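PDB 3Q2I: dehydrogenase from Chromobacterium violaceum, which binds NADH and UDP-GlcNAcA and probably oxidises the sugar of this nucleotide in the biosynthesis of 2,3-diacetamido-2,3-dideoxy-D-mannuronic acid. Local coordinates for residues D11-F16 with R38-D43; V79-P84 with V102-P107. All coordinates share one frame; numbering follows the deposited sequence.

Contact 1: residues D11-F16 with R38-D43; sequences DRKIRF and RAELID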
ATOM      1  N   ASP A  11      23.972  35.288 -43.426  1.00 46.03           N
ATOM      2  CA  ASP A  11      23.908  36.417 -44.355  1.00 44.07           C
ATOM      3  C   ASP A  11      22.482  36.664 -44.807  1.00 44.66           C
ATOM      4  O   ASP A  11      22.233  37.205 -45.888  1.00 44.54           O
ATOM      5  CB  ASP A  11      24.826  36.213 -45.565  1.00 46.84           C
ATOM      6  CG  ASP A  11      26.293  36.287 -45.193  1.00 47.06           C
ATOM      7  OD1 ASP A  11      26.691  37.240 -44.487  1.00 46.78           O
ATOM      8  OD2 ASP A  11      27.039  35.369 -45.583  1.00 52.88           O
ATOM      9  N   ARG A  12      21.539  36.274 -43.958  1.00 40.30           N
ATOM     10  CA  ARG A  12      20.143  36.582 -44.212  1.00 37.49           C
ATOM     11  C   ARG A  12      19.464  36.733 -42.852  1.00 37.70           C
ATOM     12  O   ARG A  12      20.060  36.493 -41.800  1.00 36.96           O
ATOM     13  CB  ARG A  12      19.490  35.476 -45.047  1.00 36.29           C
ATOM     14  CG  ARG A  12      19.758  34.059 -44.544  1.00 35.35           C
ATOM     15  CD  ARG A  12      18.861  33.068 -45.268  1.00 39.33           C
ATOM     16  NE  ARG A  12      19.010  31.695 -44.803  1.00 36.80           N
ATOM     17  CZ  ARG A  12      18.301  31.173 -43.799  1.00 41.37           C
ATOM     18  NH1 ARG A  12      17.437  31.922 -43.119  1.00 36.96           N
ATOM     19  NH2 ARG A  12      18.479  29.905 -43.469  1.00 34.09           N
ATOM     20  N   LYS A  13      18.220  37.182 -42.856  1.00 34.68           N
ATOM     21  CA  LYS A  13      17.455  37.125 -41.617  1.00 33.69           C
ATOM     22  C   LYS A  13      17.105  35.659 -41.327  1.00 30.31           C
ATOM     23  O   LYS A  13      16.974  34.840 -42.241  1.00 27.78           O
ATOM     24  CB  LYS A  13      16.202  37.984 -41.762  1.00 33.57           C
ATOM     25  CG  LYS A  13      16.500  39.484 -41.870  1.00 36.84           C
ATOM     26  CD  LYS A  13      15.308  40.222 -42.441  1.00 37.46           C
ATOM     27  CE  LYS A  13      15.576  41.724 -42.550  1.00 42.48           C
ATOM     28  NZ  LYS A  13      14.360  42.447 -43.030  1.00 41.69           N
ATOM     29  N   ILE A  14      16.973  35.329 -40.042  1.00 30.30           N
ATOM     30  CA  ILE A  14      16.305  34.074 -39.653  1.00 31.36           C
ATOM     31  C   ILE A  14      14.815  34.065 -40.021  1.00 29.68           C
ATOM     32  O   ILE A  14      14.108  35.055 -39.815  1.00 30.29           O
ATOM     33  CB  ILE A  14      16.404  33.850 -38.124  1.00 33.52           C
ATOM     34  CG1 ILE A  14      17.816  34.185 -37.616  1.00 28.42           C
ATOM     35  CG2 ILE A  14      15.951  32.420 -37.772  1.00 30.76           C
ATOM     36  CD1 ILE A  14      18.917  33.321 -38.275  1.00 29.00           C
ATOM     37  N   ARG A  15      14.348  32.942 -40.552  1.00 27.20           N
ATOM     38  CA  ARG A  15      12.995  32.824 -41.030  1.00 27.62           C
ATOM     39  C   ARG A  15      12.140  32.056 -40.019  1.00 26.62           C
ATOM     40  O   ARG A  15      12.571  30.989 -39.564  1.00 27.68           O
ATOM     41  CB  ARG A  15      12.995  32.166 -42.400  1.00 30.35           C
ATOM     42  CG  ARG A  15      13.810  33.040 -43.373  1.00 31.13           C
ATOM     43  CD  ARG A  15      13.907  32.413 -44.731  1.00 36.73           C
ATOM     44  NE  ARG A  15      14.891  31.338 -44.809  1.00 49.01           N
ATOM     45  CZ  ARG A  15      15.306  30.816 -45.960  1.00 54.35           C
ATOM     46  NH1 ARG A  15      14.816  31.283 -47.100  1.00 59.68           N
ATOM     47  NH2 ARG A  15      16.200  29.834 -45.981  1.00 55.53           N
ATOM     48  N   PHE A  16      10.990  32.626 -39.677  1.00 26.21           N
ATOM     49  CA  PHE A  16      10.023  32.001 -38.743  1.00 23.34           C
ATOM     50  C   PHE A  16       8.717  31.631 -39.437  1.00 26.84           C
ATOM     51  O   PHE A  16       8.224  32.338 -40.328  1.00 26.06           O
ATOM     52  CB  PHE A  16       9.756  32.983 -37.619  1.00 19.71           C
ATOM     53  CG  PHE A  16      10.906  33.146 -36.652  1.00 25.75           C
ATOM     54  CD1 PHE A  16      10.999  32.339 -35.519  1.00 22.26           C
ATOM     55  CD2 PHE A  16      11.949  34.033 -36.908  1.00 26.40           C
ATOM     56  CE1 PHE A  16      12.060  32.483 -34.649  1.00 24.39           C
ATOM     57  CE2 PHE A  16      13.008  34.189 -36.036  1.00 25.84           C
ATOM     58  CZ  PHE A  16      13.083  33.392 -34.911  1.00 27.72           C
ATOM     59  N   ARG A  38      16.809  41.244 -38.077  1.00 37.35           N
ATOM     60  CA  ARG A  38      17.493  39.960 -37.904  1.00 37.97           C
ATOM     61  C   ARG A  38      16.567  38.802 -38.272  1.00 34.82           C
ATOM     62  O   ARG A  38      16.995  37.665 -38.497  1.00 33.57           O
ATOM     63  CB  ARG A  38      17.994  39.778 -36.467  1.00 39.03           C
ATOM     64  CG  ARG A  38      19.350  40.392 -36.138  1.00 44.95           C
ATOM     65  CD  ARG A  38      19.898  39.900 -34.801  1.00 46.21           C
ATOM     66  NE  ARG A  38      19.073  40.377 -33.697  1.00 41.93           N
ATOM     67  CZ  ARG A  38      19.119  39.952 -32.437  1.00 39.27           C
ATOM     68  NH1 ARG A  38      18.292  40.508 -31.566  1.00 41.35           N
ATOM     69  NH2 ARG A  38      19.973  39.013 -32.025  1.00 30.42           N
ATOM     70  N   ALA A  39      15.268  39.083 -38.319  1.00 34.33           N
ATOM     71  CA  ALA A  39      14.271  38.022 -38.379  1.00 34.58           C
ATOM     72  C   ALA A  39      13.064  38.442 -39.203  1.00 34.65           C
ATOM     73  O   ALA A  39      12.630  39.598 -39.144  1.00 36.89           O
ATOM     74  CB  ALA A  39      13.795  37.682 -36.955  1.00 33.50           C
ATOM     75  N   GLU A  40      12.466  37.482 -39.898  1.00 32.43           N
ATOM     76  CA  GLU A  40      11.168  37.706 -40.503  1.00 33.85           C
ATOM     77  C   GLU A  40      10.204  36.534 -40.341  1.00 33.14           C
ATOM     78  O   GLU A  40      10.608  35.366 -40.311  1.00 31.37           O
ATOM     79  CB  GLU A  40      11.325  37.998 -41.994  1.00 32.89           C
ATOM     80  CG  GLU A  40      11.846  36.809 -42.787  1.00 37.54           C
ATOM     81  CD  GLU A  40      12.440  37.220 -44.126  1.00 49.34           C
ATOM     82  OE1 GLU A  40      13.374  36.528 -44.597  1.00 41.51           O
ATOM     83  OE2 GLU A  40      11.956  38.226 -44.693  1.00 47.90           O
ATOM     84  N   LEU A  41       8.922  36.878 -40.274  1.00 30.57           N
ATOM     85  CA  LEU A  41       7.849  35.898 -40.214  1.00 30.69           C
ATOM     86  C   LEU A  41       7.277  35.727 -41.615  1.00 30.53           C
ATOM     87  O   LEU A  41       6.651  36.647 -42.145  1.00 34.97           O
ATOM     88  CB  LEU A  41       6.781  36.371 -39.218  1.00 27.53           C
ATOM     89  CG  LEU A  41       5.568  35.453 -39.070  1.00 27.85           C
ATOM     90  CD1 LEU A  41       5.955  34.148 -38.364  1.00 25.03           C
ATOM     91  CD2 LEU A  41       4.625  36.253 -38.175  1.00 27.44           C
ATOM     92  N   ILE A  42       7.458  34.556 -42.208  1.00 30.36           N
ATOM     93  CA  ILE A  42       7.133  34.337 -43.606  1.00 31.52           C
ATOM     94  C   ILE A  42       5.893  33.487 -43.854  1.00 32.16           C
ATOM     95  O   ILE A  42       5.389  33.438 -44.976  1.00 32.00           O
ATOM     96  CB  ILE A  42       8.342  33.751 -44.389  1.00 30.44           C
ATOM     97  CG1 ILE A  42       8.893  32.522 -43.648  1.00 33.25           C
ATOM     98  CG2 ILE A  42       9.486  34.763 -44.423  1.00 35.09           C
ATOM     99  CD1 ILE A  42       9.662  31.543 -44.534  1.00 29.75           C
ATOM    100  N   ASP A  43       5.390  32.788 -42.824  1.00 29.75           N
ATOM    101  CA  ASP A  43       4.260  31.910 -43.039  1.00 26.30           C
ATOM    102  C   ASP A  43       3.485  31.789 -41.716  1.00 26.43           C
ATOM    103  O   ASP A  43       4.121  31.748 -40.663  1.00 26.85           O
ATOM    104  CB  ASP A  43       4.760  30.520 -43.427  1.00 25.84           C
ATOM    105  CG  ASP A  43       5.377  30.500 -44.804  1.00 30.74           C
ATOM    106  OD1 ASP A  43       4.590  30.423 -45.782  1.00 30.92           O
ATOM    107  OD2 ASP A  43       6.621  30.570 -44.884  1.00 30.99           O
TER

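Contact 2: residues V79-P84 with V102-P107; sequences VILTTP and VMTEKP. With NAI (1,4-dihydronicotinamide adenine dinucleotide), chain B.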
ATOM      1  N   VAL A  79       9.724  26.868 -36.545  1.00 24.01           N
ATOM      2  CA  VAL A  79       8.261  26.837 -36.603  1.00 21.89           C
ATOM      3  C   VAL A  79       7.807  27.081 -35.172  1.00 23.28           C
ATOM      4  O   VAL A  79       8.290  26.406 -34.250  1.00 20.74           O
ATOM      5  CB  VAL A  79       7.672  25.497 -37.098  1.00 21.04           C
ATOM      6  CG1 VAL A  79       6.127  25.526 -37.066  1.00 20.67           C
ATOM      7  CG2 VAL A  79       8.080  25.234 -38.560  1.00 24.46           C
ATOM      8  N   ILE A  80       6.961  28.081 -34.975  1.00 20.40           N
ATOM      9  CA  ILE A  80       6.580  28.546 -33.638  1.00 20.97           C
ATOM     10  C   ILE A  80       5.200  27.940 -33.366  1.00 22.39           C
ATOM     11  O   ILE A  80       4.301  27.990 -34.226  1.00 19.52           O
ATOM     12  CB  ILE A  80       6.402  30.065 -33.629  1.00 20.80           C
ATOM     13  CG1 ILE A  80       7.725  30.768 -34.005  1.00 19.81           C
ATOM     14  CG2 ILE A  80       5.914  30.528 -32.289  1.00 22.86           C
ATOM     15  CD1 ILE A  80       7.494  32.118 -34.726  1.00 18.79           C
ATOM     16  N   LEU A  81       5.030  27.312 -32.191  1.00 18.27           N
ATOM     17  CA  LEU A  81       3.747  26.670 -31.869  1.00 20.74           C
ATOM     18  C   LEU A  81       2.992  27.493 -30.816  1.00 18.28           C
ATOM     19  O   LEU A  81       3.396  27.549 -29.643  1.00 20.22           O
ATOM     20  CB  LEU A  81       4.018  25.265 -31.270  1.00 19.74           C
ATOM     21  CG  LEU A  81       4.882  24.389 -32.159  1.00 21.46           C
ATOM     22  CD1 LEU A  81       4.974  22.961 -31.516  1.00 21.86           C
ATOM     23  CD2 LEU A  81       4.309  24.299 -33.541  1.00 23.34           C
ATOM     24  N   THR A  82       1.936  28.189 -31.240  1.00 18.97           N
ATOM     25  CA  THR A  82       1.134  29.022 -30.356  1.00 19.56           C
ATOM     26  C   THR A  82      -0.337  28.531 -30.410  1.00 21.25           C
ATOM     27  O   THR A  82      -1.303  29.299 -30.268  1.00 22.14           O
ATOM     28  CB  THR A  82       1.260  30.535 -30.718  1.00 23.55           C
ATOM     29  OG1 THR A  82       1.106  30.660 -32.133  1.00 22.80           O
ATOM     30  CG2 THR A  82       2.567  31.148 -30.271  1.00 19.78           C
ATOM     31  N   THR A  83      -0.488  27.223 -30.563  1.00 21.47           N
ATOM     32  CA  THR A  83      -1.737  26.468 -30.506  1.00 19.58           C
ATOM     33  C   THR A  83      -2.092  26.042 -29.083  1.00 19.75           C
ATOM     34  O   THR A  83      -1.306  26.243 -28.150  1.00 19.41           O
ATOM     35  CB  THR A  83      -1.606  25.205 -31.354  1.00 20.37           C
ATOM     36  OG1 THR A  83      -0.321  24.600 -31.109  1.00 20.87           O
ATOM     37  CG2 THR A  83      -1.699  25.557 -32.868  1.00 20.91           C
ATOM     38  N   PRO A  84      -3.303  25.518 -28.917  1.00 17.16           N
ATOM     39  CA  PRO A  84      -3.604  24.910 -27.619  1.00 17.65           C
ATOM     40  C   PRO A  84      -2.500  23.960 -27.114  1.00 18.72           C
ATOM     41  O   PRO A  84      -1.933  23.199 -27.899  1.00 18.71           O
ATOM     42  CB  PRO A  84      -4.862  24.112 -27.949  1.00 18.68           C
ATOM     43  CG  PRO A  84      -5.602  24.995 -28.984  1.00 18.53           C
ATOM     44  CD  PRO A  84      -4.433  25.445 -29.868  1.00 17.16           C
ATOM     45  N   VAL A 102      12.002  23.904 -33.730  1.00 21.49           N
ATOM     46  CA  VAL A 102      10.669  24.190 -33.196  1.00 19.71           C
ATOM     47  C   VAL A 102      10.820  25.113 -32.005  1.00 16.72           C
ATOM     48  O   VAL A 102      11.725  24.957 -31.161  1.00 19.06           O
ATOM     49  CB  VAL A 102       9.999  22.867 -32.753  1.00 19.87           C
ATOM     50  CG1 VAL A 102       8.712  23.185 -31.916  1.00 19.78           C
ATOM     51  CG2 VAL A 102       9.674  21.995 -33.935  1.00 20.25           C
ATOM     52  N   MET A 103       9.933  26.096 -31.884  1.00 18.20           N
ATOM     53  CA  MET A 103       9.853  26.878 -30.662  1.00 17.50           C
ATOM     54  C   MET A 103       8.433  26.653 -30.154  1.00 21.57           C
ATOM     55  O   MET A 103       7.490  27.036 -30.834  1.00 21.32           O
ATOM     56  CB  MET A 103       9.966  28.396 -30.934  1.00 20.83           C
ATOM     57  CG  MET A 103       9.739  29.230 -29.672  1.00 22.22           C
ATOM     58  SD  MET A 103       9.443  30.997 -30.026  1.00 31.08           S
ATOM     59  CE  MET A 103      10.653  31.032 -31.324  1.00 22.49           C
ATOM     60  N   THR A 104       8.258  25.998 -29.009  1.00 19.75           N
ATOM     61  CA  THR A 104       6.889  25.733 -28.551  1.00 17.62           C
ATOM     62  C   THR A 104       6.565  26.692 -27.417  1.00 17.72           C
ATOM     63  O   THR A 104       7.406  26.990 -26.563  1.00 18.21           O
ATOM     64  CB  THR A 104       6.697  24.251 -28.067  1.00 17.25           C
ATOM     65  OG1 THR A 104       5.330  24.125 -27.612  1.00 19.10           O
ATOM     66  CG2 THR A 104       7.667  23.979 -26.893  1.00 17.56           C
ATOM     67  N   GLU A 105       5.347  27.240 -27.426  1.00 15.99           N
ATOM     68  CA  GLU A 105       4.851  27.920 -26.249  1.00 16.80           C
ATOM     69  C   GLU A 105       4.765  26.926 -25.062  1.00 17.92           C
ATOM     70  O   GLU A 105       4.797  25.716 -25.276  1.00 18.60           O
ATOM     71  CB  GLU A 105       3.510  28.575 -26.508  1.00 19.13           C
ATOM     72  CG  GLU A 105       3.673  30.072 -26.858  1.00 19.52           C
ATOM     73  CD  GLU A 105       4.201  30.920 -25.739  1.00 23.69           C
ATOM     74  OE1 GLU A 105       4.551  32.116 -25.967  1.00 22.89           O
ATOM     75  OE2 GLU A 105       4.380  30.453 -24.594  1.00 20.90           O
ATOM     76  N   LYS A 106       4.738  27.489 -23.872  1.00 16.51           N
ATOM     77  CA  LYS A 106       4.567  26.690 -22.647  1.00 19.90           C
ATOM     78  C   LYS A 106       3.093  26.381 -22.495  1.00 17.96           C
ATOM     79  O   LYS A 106       2.208  27.063 -23.018  1.00 19.03           O
ATOM     80  CB  LYS A 106       5.082  27.480 -21.446  1.00 19.90           C
ATOM     81  CG  LYS A 106       4.278  28.763 -21.160  1.00 22.19           C
ATOM     82  CD  LYS A 106       2.910  28.481 -20.531  1.00 18.97           C
ATOM     83  CE  LYS A 106       2.459  29.582 -19.580  1.00 28.71           C
ATOM     84  NZ  LYS A 106       1.056  29.369 -18.999  1.00 25.21           N
ATOM     85  N   PRO A 107       2.765  25.352 -21.710  1.00 17.49           N
ATOM     86  CA  PRO A 107       3.770  24.336 -21.373  1.00 17.33           C
ATOM     87  C   PRO A 107       4.020  23.482 -22.610  1.00 15.67           C
ATOM     88  O   PRO A 107       3.206  23.455 -23.532  1.00 18.42           O
ATOM     89  CB  PRO A 107       3.035  23.482 -20.328  1.00 18.41           C
ATOM     90  CG  PRO A 107       1.567  23.539 -20.761  1.00 16.42           C
ATOM     91  CD  PRO A 107       1.381  24.975 -21.368  1.00 17.35           C
TER
HETATM   92  PA  NAI B 500      -5.971  30.855 -28.247  1.00 22.96           P
HETATM   93  O1A NAI B 500      -7.160  30.000 -28.081  1.00 20.45           O
HETATM   94  O2A NAI B 500      -6.131  32.438 -28.182  1.00 24.17           O
HETATM   95  O5B NAI B 500      -5.180  30.569 -29.584  1.00 22.42           O
HETATM   96  C5B NAI B 500      -5.726  29.464 -30.247  1.00 28.58           C
HETATM   97  C4B NAI B 500      -5.210  29.470 -31.680  1.00 26.75           C
HETATM   98  O4B NAI B 500      -4.803  28.182 -32.174  1.00 20.89           O
HETATM   99  C3B NAI B 500      -6.577  29.783 -32.290  1.00 27.03           C
HETATM  100  O3B NAI B 500      -6.487  30.896 -33.191  1.00 26.72           O
HETATM  101  C2B NAI B 500      -7.069  28.444 -32.865  1.00 23.48           C
HETATM  102  O2B NAI B 500      -7.949  28.566 -33.976  1.00 25.97           O
HETATM  103  C1B NAI B 500      -5.693  27.873 -33.279  1.00 20.12           C
HETATM  104  N9A NAI B 500      -5.710  26.455 -33.557  1.00 23.37           N
HETATM  105  C8A NAI B 500      -6.318  25.478 -32.806  1.00 25.99           C
HETATM  106  N7A NAI B 500      -6.049  24.319 -33.340  1.00 20.38           N
HETATM  107  C5A NAI B 500      -5.178  24.464 -34.395  1.00 23.24           C
HETATM  108  C6A NAI B 500      -4.572  23.601 -35.331  1.00 22.51           C
HETATM  109  N6A NAI B 500      -4.744  22.233 -35.288  1.00 25.52           N
HETATM  110  N1A NAI B 500      -3.796  24.136 -36.288  1.00 27.77           N
HETATM  111  C2A NAI B 500      -3.634  25.442 -36.348  1.00 19.77           C
HETATM  112  N3A NAI B 500      -4.175  26.320 -35.507  1.00 22.06           N
HETATM  113  C4A NAI B 500      -4.979  25.844 -34.533  1.00 20.87           C
HETATM  114  O3  NAI B 500      -4.925  30.451 -27.116  1.00 20.00           O
HETATM  115  PN  NAI B 500      -3.712  31.248 -26.582  1.00 20.97           P
HETATM  116  O1N NAI B 500      -4.048  31.951 -25.297  1.00 22.08           O
HETATM  117  O2N NAI B 500      -2.976  32.106 -27.639  1.00 27.20           O
HETATM  118  O5D NAI B 500      -2.710  30.146 -25.924  1.00 20.79           O
HETATM  119  C5D NAI B 500      -1.924  29.581 -26.947  1.00 18.69           C
HETATM  120  C4D NAI B 500      -0.753  28.790 -26.370  1.00 20.26           C
HETATM  121  O4D NAI B 500       0.094  29.779 -25.762  1.00 21.32           O
HETATM  122  C3D NAI B 500      -1.122  27.854 -25.184  1.00 18.78           C
HETATM  123  O3D NAI B 500      -0.200  26.763 -25.238  1.00 19.84           O
HETATM  124  C2D NAI B 500      -0.801  28.695 -23.943  1.00 20.58           C
HETATM  125  O2D NAI B 500      -0.388  27.895 -22.838  1.00 20.69           O
HETATM  126  C1D NAI B 500       0.407  29.566 -24.397  1.00 19.52           C
HETATM  127  N1N NAI B 500       0.519  30.808 -23.667  1.00 19.05           N
HETATM  128  C2N NAI B 500       1.677  31.145 -23.141  1.00 21.58           C
HETATM  129  C3N NAI B 500       1.837  32.295 -22.358  1.00 19.23           C
HETATM  130  C7N NAI B 500       3.154  32.678 -21.801  1.00 18.50           C
HETATM  131  O7N NAI B 500       3.329  33.363 -20.810  1.00 22.38           O
HETATM  132  N7N NAI B 500       4.298  32.247 -22.409  1.00 17.49           N
HETATM  133  C4N NAI B 500       0.674  33.038 -22.069  1.00 20.78           C
HETATM  134  C5N NAI B 500      -0.493  32.702 -22.731  1.00 21.55           C
HETATM  135  C6N NAI B 500      -0.564  31.580 -23.518  1.00 19.54           C

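Contact 1: residues D11-F16 with R38-D43
Ile14 to Phe16 pair in parallel with Ala39 to Leu41, the two short strand segments twisting by 37° against each other. Four backbone hydrogen bonds make the ladder: Ile14 N to Arg38 O (2.8 Å), Glu40 N to Ile14 O (2.9 Å), Phe16 N to Glu40 O (2.8 Å) and Ile42 N to Phe16 O (3.0 Å). The first is the most bent, 141° at its hydrogen, where the strand begins; beside it Lys13 lays CB 3.4 Å from Arg38 O.

Apolar contacts gather on the face of Ile14, Phe16, Ala39 and Leu41. The Phe16 ring reaches across with CE2 3.7 Å from Ala39 CB, while Glu40 O lies at the ring edge near its plane. Leu41 CD1 packs 4.0 Å from Phe16 CB. Leu32 of helix 25-34 touches Phe16, Ala39 and Leu41, and helix 304-315 covers Ile14 and Ala39 on the same face.

Polar side chains take the other face. Glu40 has CG wedged between its backbone N and carbonyl carbon (chi1 66°) and runs extended alongside Arg15, so that OE1 meets Arg15 CG at 3.7 Å, aliphatic chain rather than guanidinium. The charged tip of Arg15 goes instead to a salt bridge with Asp75, and its NH2 sits over the guanidinium face of Arg12. Arg12 is in turn paired with Asp77, and these two aspartates probably offset the charge of the two adjoining arginines.

Two parallel strands joined through one helix make the first beta-alpha-beta unit of a Rossmann fold, the NAD-binding domain of this oxidoreductase family.

Contact 2: residues V79-P84 with V102-P107
Val79 and Leu81 pair in parallel with Val102 and Thr104 in a beta-alpha-beta unit of the Rossmann fold, and the loops that follow both strands at their C-terminal ends turn to the cofactor. Met103 N binds Val79 O (2.9 Å), Leu81 N binds Met103 O (2.8 Å), and Glu105 N extends the ladder to Leu81 O (3.0 Å). Leu81 CD1 lies on Val102 CG1, and Val102 in turn packs on Ser92 and Cys95 of helix 88-97. On the other face Ile80 and Met103 run side by side, CG1 against CE, under Tyr308 of helix 304-315.

Glu105 begins the Glu-Lys-Pro sequence known from Gfo/Idh/MocA-type dehydrogenases. Its CB sits 3.3 Å from Leu81 O and also borders O4D, the ring oxygen of the nicotinamide ribose. CG leans on the methyl of Thr82, 3.7 Å from CG2; the hydroxyl of Thr82 has Gly20 O and Val19 O as acceptors for its one proton. A bend at chi2 (-66°) then swings CD alongside C2N of the dihydronicotinamide. The two carboxylate oxygens divide the work: OE1 is gripped by His28 and His304, while OE2 accepts the carboxamide N7N at 2.8 Å in a nearly straight bond (170°). Bonds to both oxygens hold the carboxylate in place and probably help to orient the carboxamide.

The neighbouring Lys106 sends NZ to Asn190 O and the sugar nucleotide's O4', while its carbonyl, part of the cis peptide bond to Pro107, accepts the ribose hydroxyl O2D at 2.7 Å. Lys106 N comes back to Glu105 OE2 on its anti side, 3.1 Å away and 20° out of the carboxylate plane.

Overall arrangement
From the N terminus, strand 14-19 leads through helix 25-34 to strand 39-45, and contact 1 closes this first loop. The chain then adds strand 62-64 at the sheet's edge and returns to the opposite side of strand 14-19 as strand 78-81, from which helix 88-97 leads to strand 101-104; contact 2 closes that loop. The two contacts follow in series, neither nested nor crossing. They occupy four adjacent strands of one parallel sheet, with strands 14-19 and 78-81 as neighbours in the middle. There the two contacts touch: Phe16 CD1 of contact 1 packs 3.6 Å from Ile80 CD1 of contact 2, tying both halves of the Rossmann domain together.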